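Long-range contacts in techylectin-5A (Tachypleus tridentatus, PDB 1JC9), which recognises acetyl-containing substances on bacteria and human erythrocytes as a calcium-containing, fibrinogen-related lectin of innate immunity and agglutinates those cells: residues 83-88 / 258-263; 104-109 / 193-198; 234-239 / 247-252. All coordinates share one frame; numbering follows the deposited sequence.

Overall arrangement
Contact 1 opens first, at residues 83-88 between strands 76-81 and 89-95. It closes only at 258-263, at the end of strand 250-261, and ties the 83-88 turn to the sheet. The loop it closes contains both other contacts. Contact 2 opens at 104-109, just before helix 109-114, and closes at 193-198, where the calcium site begins. Contact 3 follows in series and joins 234-239 to 247-252 around helix 243-246, beside the bound sugar. Contacts 1 and 3 both use strand 250-261, but their centres are about 29 Å apart, on opposite sides of the chain's centre. Contacts 2 and 3 are closer, with centres about 19 Å apart.

Contact 1 of 3, residues 83-88 / 258-263; sequences ETDGGG and KIRPVE
Arg260 reaches from the end of strand 250-261 into the loop 83-88 and holds its backbone. Its CB starts about 4.1 Å from Gly88 O. CG comes closer, at 3.7 Å from Gly88 O. The chain leaves the strand with CG anti to the backbone N. CD of Arg260 lies 3.3 Å from Gly87 O, and the bend beyond it, at chi3 (75°), turns the guanidinium toward Asp85. NH1 carries the main grip. It donates to Asp85 O at 2.8 Å in a nearly straight bond (177°), reaching this oxygen from above the carbonyl plane. It also donates to Gly87 O at 2.9 Å, this time within the carbonyl plane. Both oxygens lie in the plane of the guanidinium, at its edge, so the two bonds fix its rotation. NH2 adds a longer salt bridge to Asp85 OD2 at 3.3 Å. It meets that oxygen from above the carboxylate plane, and the two flat groups are 55° apart. Arg260 thus holds Asp85 end-on by two different atoms.

The loop turns sharply, with Gly87 N bonded back to Thr84 O. Gly86, Gly87 and Gly88 all have positive phi, a backbone shape glycine takes readily. Nearer the start of strand 89-95, a water donates to both Gly88 O and Ile259 O and bridges the two backbones. Lys258 NZ forms salt bridges with Glu256, Asp81 and Asp144, and Thr84 OG1 bonds to Asp81. The contact joins a glycine-rich connection between two antiparallel strands to the long strand 250-261, which pairs with strand 89-95 in the central sheet of the fibrinogen C-terminal domain.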
# COMPACT_ATOMS: atom_id res chain seq x y z
N GLU A 83 4.57 -8.29 14.86
CA GLU A 83 5.96 -8.68 15.03
C GLU A 83 7.00 -7.64 14.62
O GLU A 83 7.97 -7.40 15.34
CB GLU A 83 6.21 -9.98 14.28
CG GLU A 83 5.50 -11.18 14.91
CD GLU A 83 5.31 -12.32 13.94
OE1 GLU A 83 6.29 -12.73 13.29
OE2 GLU A 83 4.16 -12.83 13.84
N THR A 84 6.81 -7.01 13.47
CA THR A 84 7.76 -6.02 12.98
C THR A 84 7.97 -4.83 13.90
O THR A 84 7.02 -4.12 14.24
CB THR A 84 7.34 -5.50 11.60
OG1 THR A 84 7.15 -6.62 10.71
CG2 THR A 84 8.41 -4.60 11.03
N ASP A 85 9.22 -4.61 14.30
CA ASP A 85 9.60 -3.49 15.15
C ASP A 85 8.59 -3.12 16.25
O ASP A 85 8.19 -1.97 16.38
CB ASP A 85 9.89 -2.28 14.26
CG ASP A 85 10.35 -1.07 15.03
OD1 ASP A 85 11.04 -1.23 16.06
OD2 ASP A 85 10.03 0.06 14.60
N GLY A 86 8.18 -4.11 17.04
CA GLY A 86 7.26 -3.83 18.13
C GLY A 86 5.80 -4.14 17.86
O GLY A 86 5.01 -4.23 18.80
N GLY A 87 5.44 -4.29 16.59
CA GLY A 87 4.06 -4.60 16.25
C GLY A 87 3.13 -3.40 16.24
O GLY A 87 3.56 -2.25 16.28
N GLY A 88 1.83 -3.69 16.17
CA GLY A 88 0.84 -2.63 16.15
C GLY A 88 0.59 -2.06 14.77
O GLY A 88 -0.05 -1.01 14.64
N LYS A 258 2.06 -1.00 5.42
CA LYS A 258 1.37 -1.02 6.71
C LYS A 258 1.53 0.30 7.44
O LYS A 258 2.54 0.99 7.29
CB LYS A 258 1.95 -2.16 7.55
CG LYS A 258 3.46 -2.06 7.76
CD LYS A 258 4.08 -3.35 8.28
CE LYS A 258 4.10 -4.42 7.21
NZ LYS A 258 4.84 -5.64 7.64
N ILE A 259 0.52 0.65 8.25
CA ILE A 259 0.55 1.90 8.99
C ILE A 259 0.49 1.73 10.51
O ILE A 259 -0.02 0.73 11.01
CB ILE A 259 -0.59 2.85 8.50
CG1 ILE A 259 -1.95 2.16 8.57
CG2 ILE A 259 -0.35 3.22 7.04
CD1 ILE A 259 -2.50 2.00 9.94
N ARG A 260 1.04 2.70 11.22
CA ARG A 260 1.06 2.70 12.69
C ARG A 260 1.10 4.16 13.13
O ARG A 260 1.74 4.99 12.50
CB ARG A 260 2.31 1.98 13.21
CG ARG A 260 2.36 1.82 14.72
CD ARG A 260 3.47 0.86 15.15
NE ARG A 260 4.80 1.44 15.06
CZ ARG A 260 5.92 0.78 15.36
NH1 ARG A 260 5.86 -0.48 15.76
NH2 ARG A 260 7.10 1.39 15.27
N PRO A 261 0.41 4.49 14.24
CA PRO A 261 0.41 5.88 14.70
C PRO A 261 1.82 6.40 14.98
O PRO A 261 2.67 5.67 15.48
CB PRO A 261 -0.44 5.83 15.97
CG PRO A 261 -1.37 4.68 15.71
CD PRO A 261 -0.44 3.65 15.10
N VAL A 262 2.06 7.66 14.63
CA VAL A 262 3.35 8.28 14.87
C VAL A 262 3.67 8.30 16.37
O VAL A 262 4.81 8.11 16.77
CB VAL A 262 3.38 9.74 14.34
CG1 VAL A 262 4.69 10.41 14.70
CG2 VAL A 262 3.20 9.74 12.83
N GLU A 263 2.64 8.50 17.18
CA GLU A 263 2.78 8.56 18.63
C GLU A 263 2.79 7.18 19.29
O GLU A 263 2.34 7.03 20.42
CB GLU A 263 1.64 9.37 19.25
CG GLU A 263 1.38 10.74 18.62
CD GLU A 263 0.89 10.65 17.18
OE1 GLU A 263 -0.10 9.92 16.91
OE2 GLU A 263 1.49 11.32 16.31
O HOH W 1 -1.89 0.62 13.38

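Contact 2 of 3, residues 104-109 / 193-198; sequences YFYKPW and STIDKD. With CA (calcium ion), chain C.
The Trp109 indole has the Lys197 side chain over one face and Thr194 OG1 at its edge, in plane. Lys197 is extended beyond CG and crosses the tryptophan side chain at about a right angle. Its NZ sits 3.9 Å from the centroid of the five-membered ring of Trp109, a cation-pi contact only 18° off the ring normal. Lys197 CD makes a CH-pi contact with the same ring. The Trp109 ring also meets those of Tyr169 and His199, and its NE1 bonds to Glu165. The Tyr106 ring has Ile195 CD1 over one face, toward the rim. Ile195 CD1 also lies 3.9 Å from Pro108 N.

The Asp196 carboxylate ties its turn to the backbone N of Trp109, the first helical residue after the N-cap Pro108. Its OD1 accepts from Trp109 N and Thr194 OG1, both at 2.8 Å on the syn side but tilted out of the carboxylate plane, the threonine more. Chi1 of Asp196 (63°) turns the carboxylate toward this helix start. A water adds a bridge, donating to Lys107 O and accepting from Ile195 N.

Residues 194-197 form a type I beta turn. Just beyond it, Asp198 binds calcium through OD1 and OD2, with Asp200, the backbone oxygens of His202 and Thr204, and two waters. The contact sets the start of helix 109-114 against the entry to the calcium-binding loop of this fibrinogen-related domain.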
# COMPACT_ATOMS: atom_id res chain seq x y z
N TYR A 104 -3.76 -9.83 -11.27
CA TYR A 104 -4.82 -9.73 -10.27
C TYR A 104 -5.09 -8.30 -9.79
O TYR A 104 -6.24 -7.96 -9.46
CB TYR A 104 -4.45 -10.61 -9.08
CG TYR A 104 -5.51 -10.69 -8.01
CD1 TYR A 104 -6.79 -11.16 -8.31
CD2 TYR A 104 -5.23 -10.33 -6.70
CE1 TYR A 104 -7.77 -11.27 -7.31
CE2 TYR A 104 -6.19 -10.43 -5.70
CZ TYR A 104 -7.45 -10.90 -6.01
OH TYR A 104 -8.39 -11.02 -5.02
N PHE A 105 -4.06 -7.47 -9.75
CA PHE A 105 -4.22 -6.08 -9.30
C PHE A 105 -4.52 -5.11 -10.43
O PHE A 105 -4.56 -3.89 -10.22
CB PHE A 105 -2.97 -5.63 -8.53
CG PHE A 105 -2.97 -6.05 -7.09
CD1 PHE A 105 -3.04 -7.40 -6.75
CD2 PHE A 105 -2.94 -5.10 -6.08
CE1 PHE A 105 -3.08 -7.79 -5.41
CE2 PHE A 105 -2.98 -5.48 -4.74
CZ PHE A 105 -3.05 -6.83 -4.40
N TYR A 106 -4.75 -5.65 -11.62
CA TYR A 106 -5.07 -4.85 -12.79
C TYR A 106 -6.59 -4.65 -12.76
O TYR A 106 -7.31 -5.23 -13.57
CB TYR A 106 -4.66 -5.61 -14.05
CG TYR A 106 -4.77 -4.81 -15.33
CD1 TYR A 106 -3.97 -3.70 -15.56
CD2 TYR A 106 -5.68 -5.18 -16.32
CE1 TYR A 106 -4.06 -2.97 -16.74
CE2 TYR A 106 -5.79 -4.45 -17.51
CZ TYR A 106 -4.97 -3.35 -17.71
OH TYR A 106 -5.07 -2.61 -18.87
N LYS A 107 -7.07 -3.84 -11.82
CA LYS A 107 -8.50 -3.61 -11.67
C LYS A 107 -8.89 -2.14 -11.78
O LYS A 107 -8.06 -1.26 -11.62
CB LYS A 107 -8.98 -4.15 -10.32
CG LYS A 107 -8.78 -5.65 -10.12
CD LYS A 107 -9.57 -6.13 -8.91
CE LYS A 107 -9.27 -7.59 -8.58
NZ LYS A 107 -9.47 -8.48 -9.76
N PRO A 108 -10.18 -1.87 -12.05
CA PRO A 108 -10.71 -0.50 -12.18
C PRO A 108 -10.93 0.25 -10.87
O PRO A 108 -10.81 -0.31 -9.78
CB PRO A 108 -12.01 -0.72 -12.94
CG PRO A 108 -12.49 -2.01 -12.37
CD PRO A 108 -11.23 -2.86 -12.38
N TRP A 109 -11.26 1.53 -11.01
CA TRP A 109 -11.50 2.44 -9.89
C TRP A 109 -12.41 1.89 -8.80
O TRP A 109 -12.10 2.00 -7.61
CB TRP A 109 -12.09 3.75 -10.43
CG TRP A 109 -12.24 4.84 -9.41
CD1 TRP A 109 -13.34 5.11 -8.64
CD2 TRP A 109 -11.26 5.83 -9.07
NE1 TRP A 109 -13.11 6.21 -7.85
CE2 TRP A 109 -11.84 6.67 -8.09
CE3 TRP A 109 -9.95 6.10 -9.50
CZ2 TRP A 109 -11.16 7.76 -7.54
CZ3 TRP A 109 -9.28 7.18 -8.95
CH2 TRP A 109 -9.88 8.00 -7.98
N SER A 193 -4.67 6.91 -9.77
CA SER A 193 -5.13 6.59 -11.12
C SER A 193 -5.35 5.09 -11.27
O SER A 193 -4.71 4.29 -10.58
CB SER A 193 -4.11 7.04 -12.17
OG SER A 193 -4.03 8.45 -12.27
N THR A 194 -6.25 4.72 -12.18
CA THR A 194 -6.54 3.32 -12.45
C THR A 194 -6.69 3.16 -13.96
O THR A 194 -6.75 4.15 -14.69
CB THR A 194 -7.84 2.86 -11.75
OG1 THR A 194 -8.90 3.75 -12.09
CG2 THR A 194 -7.65 2.83 -10.24
N ILE A 195 -6.77 1.92 -14.43
CA ILE A 195 -6.90 1.66 -15.85
C ILE A 195 -8.05 2.40 -16.52
O ILE A 195 -7.98 2.72 -17.71
CB ILE A 195 -7.05 0.15 -16.12
CG1 ILE A 195 -8.26 -0.39 -15.36
CG2 ILE A 195 -5.79 -0.58 -15.70
CD1 ILE A 195 -8.46 -1.89 -15.54
N ASP A 196 -9.11 2.68 -15.76
CA ASP A 196 -10.26 3.37 -16.32
C ASP A 196 -10.35 4.85 -15.96
O ASP A 196 -11.30 5.53 -16.35
CB ASP A 196 -11.55 2.64 -15.91
CG ASP A 196 -11.78 2.65 -14.41
OD1 ASP A 196 -10.81 2.50 -13.64
OD2 ASP A 196 -12.95 2.79 -13.98
N LYS A 197 -9.36 5.36 -15.23
CA LYS A 197 -9.37 6.77 -14.87
C LYS A 197 -7.98 7.38 -14.77
O LYS A 197 -7.26 7.16 -13.80
CB LYS A 197 -10.12 6.97 -13.54
CG LYS A 197 -11.60 6.66 -13.65
CD LYS A 197 -12.36 7.10 -12.42
CE LYS A 197 -13.86 6.84 -12.59
NZ LYS A 197 -14.63 7.23 -11.37
N ASP A 198 -7.61 8.14 -15.80
CA ASP A 198 -6.31 8.80 -15.90
C ASP A 198 -6.29 10.13 -15.16
O ASP A 198 -6.86 11.12 -15.63
CB ASP A 198 -5.96 9.04 -17.37
CG ASP A 198 -4.56 9.61 -17.55
OD1 ASP A 198 -4.07 10.33 -16.66
OD2 ASP A 198 -3.96 9.35 -18.61
CA CA C . -2.28 10.92 -18.40
O HOH W 2 -6.05 0.13 -12.36
O HOH W 3 -3.37 11.81 -20.59
O HOH W 4 -2.98 12.93 -17.53

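Contact 3 of 3, residues 234-239 / 247-252; sequences NSYADG and GYHYSL. With NAG (2-acetamido-2-deoxy-beta-D-glucopyranose), chain B.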
# COMPACT_ATOMS: atom_id res chain seq x y z
N ASN A 234 12.11 -8.65 -18.78
CA ASN A 234 12.51 -7.78 -19.89
C ASN A 234 11.58 -6.60 -20.12
O ASN A 234 12.04 -5.54 -20.54
CB ASN A 234 12.63 -8.61 -21.17
CG ASN A 234 13.87 -9.49 -21.17
OD1 ASN A 234 14.00 -10.39 -21.99
ND2 ASN A 234 14.79 -9.22 -20.25
N SER A 235 10.29 -6.79 -19.86
CA SER A 235 9.34 -5.70 -20.04
C SER A 235 9.80 -4.54 -19.17
O SER A 235 10.50 -4.74 -18.18
CB SER A 235 7.92 -6.14 -19.64
OG SER A 235 7.89 -6.65 -18.32
N TYR A 236 9.39 -3.33 -19.53
CA TYR A 236 9.81 -2.14 -18.80
C TYR A 236 8.92 -1.65 -17.66
O TYR A 236 7.79 -1.23 -17.86
CB TYR A 236 10.03 -0.99 -19.78
CG TYR A 236 10.47 0.31 -19.13
CD1 TYR A 236 11.72 0.42 -18.54
CD2 TYR A 236 9.63 1.42 -19.10
CE1 TYR A 236 12.13 1.61 -17.92
CE2 TYR A 236 10.02 2.61 -18.49
CZ TYR A 236 11.27 2.70 -17.90
OH TYR A 236 11.66 3.87 -17.30
N ALA A 237 9.47 -1.72 -16.45
CA ALA A 237 8.83 -1.24 -15.23
C ALA A 237 7.35 -1.55 -14.99
O ALA A 237 6.68 -0.80 -14.28
CB ALA A 237 9.04 0.27 -15.14
N ASP A 238 6.84 -2.65 -15.53
CA ASP A 238 5.43 -2.95 -15.32
C ASP A 238 5.15 -4.00 -14.25
O ASP A 238 4.02 -4.47 -14.12
CB ASP A 238 4.77 -3.34 -16.65
CG ASP A 238 5.48 -4.47 -17.36
OD1 ASP A 238 6.63 -4.78 -17.00
OD2 ASP A 238 4.88 -5.03 -18.30
N GLY A 239 6.17 -4.35 -13.48
CA GLY A 239 6.01 -5.31 -12.40
C GLY A 239 6.03 -4.58 -11.06
O GLY A 239 5.89 -3.35 -11.05
N GLY A 247 15.87 -1.32 -9.41
CA GLY A 247 15.70 -0.78 -10.75
C GLY A 247 14.31 -0.93 -11.34
O GLY A 247 13.32 -1.04 -10.61
N TYR A 248 14.22 -0.95 -12.67
CA TYR A 248 12.93 -1.08 -13.35
C TYR A 248 12.68 -2.44 -14.01
O TYR A 248 11.70 -2.60 -14.73
CB TYR A 248 12.78 0.01 -14.41
CG TYR A 248 12.44 1.38 -13.87
CD1 TYR A 248 11.37 1.55 -12.98
CD2 TYR A 248 13.14 2.51 -14.29
CE1 TYR A 248 11.01 2.82 -12.54
CE2 TYR A 248 12.78 3.78 -13.86
CZ TYR A 248 11.71 3.92 -12.98
OH TYR A 248 11.32 5.17 -12.58
N HIS A 249 13.56 -3.41 -13.77
CA HIS A 249 13.40 -4.73 -14.38
C HIS A 249 13.40 -5.86 -13.37
O HIS A 249 13.89 -6.96 -13.65
CB HIS A 249 14.50 -4.96 -15.42
CG HIS A 249 14.32 -4.16 -16.68
ND1 HIS A 249 13.52 -4.58 -17.72
CD2 HIS A 249 14.82 -2.95 -17.05
CE1 HIS A 249 13.53 -3.66 -18.67
NE2 HIS A 249 14.31 -2.67 -18.29
N TYR A 250 12.86 -5.60 -12.18
CA TYR A 250 12.81 -6.61 -11.13
C TYR A 250 11.51 -6.47 -10.33
O TYR A 250 11.31 -5.48 -9.61
CB TYR A 250 14.03 -6.47 -10.22
CG TYR A 250 14.25 -7.65 -9.30
CD1 TYR A 250 13.46 -7.84 -8.17
CD2 TYR A 250 15.25 -8.59 -9.57
CE1 TYR A 250 13.65 -8.94 -7.34
CE2 TYR A 250 15.45 -9.69 -8.75
CZ TYR A 250 14.65 -9.87 -7.64
OH TYR A 250 14.83 -10.97 -6.83
N SER A 251 10.64 -7.46 -10.47
CA SER A 251 9.36 -7.48 -9.78
C SER A 251 9.52 -8.21 -8.45
O SER A 251 9.65 -9.44 -8.42
CB SER A 251 8.32 -8.19 -10.66
OG SER A 251 7.03 -8.16 -10.07
N LEU A 252 9.51 -7.45 -7.35
CA LEU A 252 9.67 -8.04 -6.02
C LEU A 252 8.62 -9.12 -5.76
O LEU A 252 7.43 -8.95 -6.04
CB LEU A 252 9.59 -6.94 -4.95
CG LEU A 252 10.70 -5.88 -5.03
CD1 LEU A 252 10.34 -4.67 -4.19
CD2 LEU A 252 12.03 -6.47 -4.56
C1 NAG B . 11.26 7.75 -15.26
C2 NAG B . 10.07 7.23 -16.19
C3 NAG B . 10.46 7.51 -17.69
C4 NAG B . 10.57 9.02 -17.81
C5 NAG B . 11.70 9.51 -16.84
C6 NAG B . 11.85 11.04 -16.88
C7 NAG B . 8.72 5.38 -15.39
C8 NAG B . 8.47 3.93 -15.15
N2 NAG B . 9.91 5.78 -15.99
O1 NAG B . 11.01 7.54 -13.83
O3 NAG B . 9.43 7.08 -18.58
O4 NAG B . 10.92 9.38 -19.20
O5 NAG B . 11.43 9.18 -15.44
O6 NAG B . 12.92 11.29 -15.92
O7 NAG B . 7.84 6.20 -15.03
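Tyr236 and Tyr248 both bind the N-acetylglucosamine through their hydroxyls. NAG N2 donates to Tyr236 OH at 2.9 Å in a fairly straight bond. NAG O1 donates to Tyr248 OH at 2.7 Å. The acetyl methyl, C8, lies over one face of the Tyr248 ring and 3.7 Å from Ala237 CB. Tyr236 OH thus serves the amide nitrogen, while the Tyr248 face and Ala237 CB serve the methyl.

The two tyrosine rings also touch each other. The edge of Tyr236 points toward the face of Tyr248 in an offset edge-to-face pair, with centroids 5.4 Å apart and planes at 63°. With chi1 at 180°, Tyr236 swings its ring away from its own N, toward Tyr248 and the sugar. Ala237 CB packs 3.4 Å from Tyr248 CD1 and also lies over the centre of one face of the Tyr236 ring. This is the acetyl-binding pocket of the fibrinogen-related lectin domain. Arg186 and the backbone nitrogens of Cys219 and His220 also bond to the sugar.

Behind the first shell, the two backbones are joined by Ala237 N to Tyr248 O at 3.0 Å, a bent bond of 135°. Tyr248 OH has a second partner in His220 O, and Ala237 O accepts from His220 NE2. The His249 ring approaches Tyr236 on another side, with NE2 at the edge of the phenol, 4.0 Å from CD1. Its ND1 is bonded to His233 O. Within the loop that carries Tyr236, Asp238 OD1 accepts from Ser235 OG at 2.6 Å through its syn lone pair. Further out, Ser251 OG packs against Gly239 CA and bonds to Ile240 N.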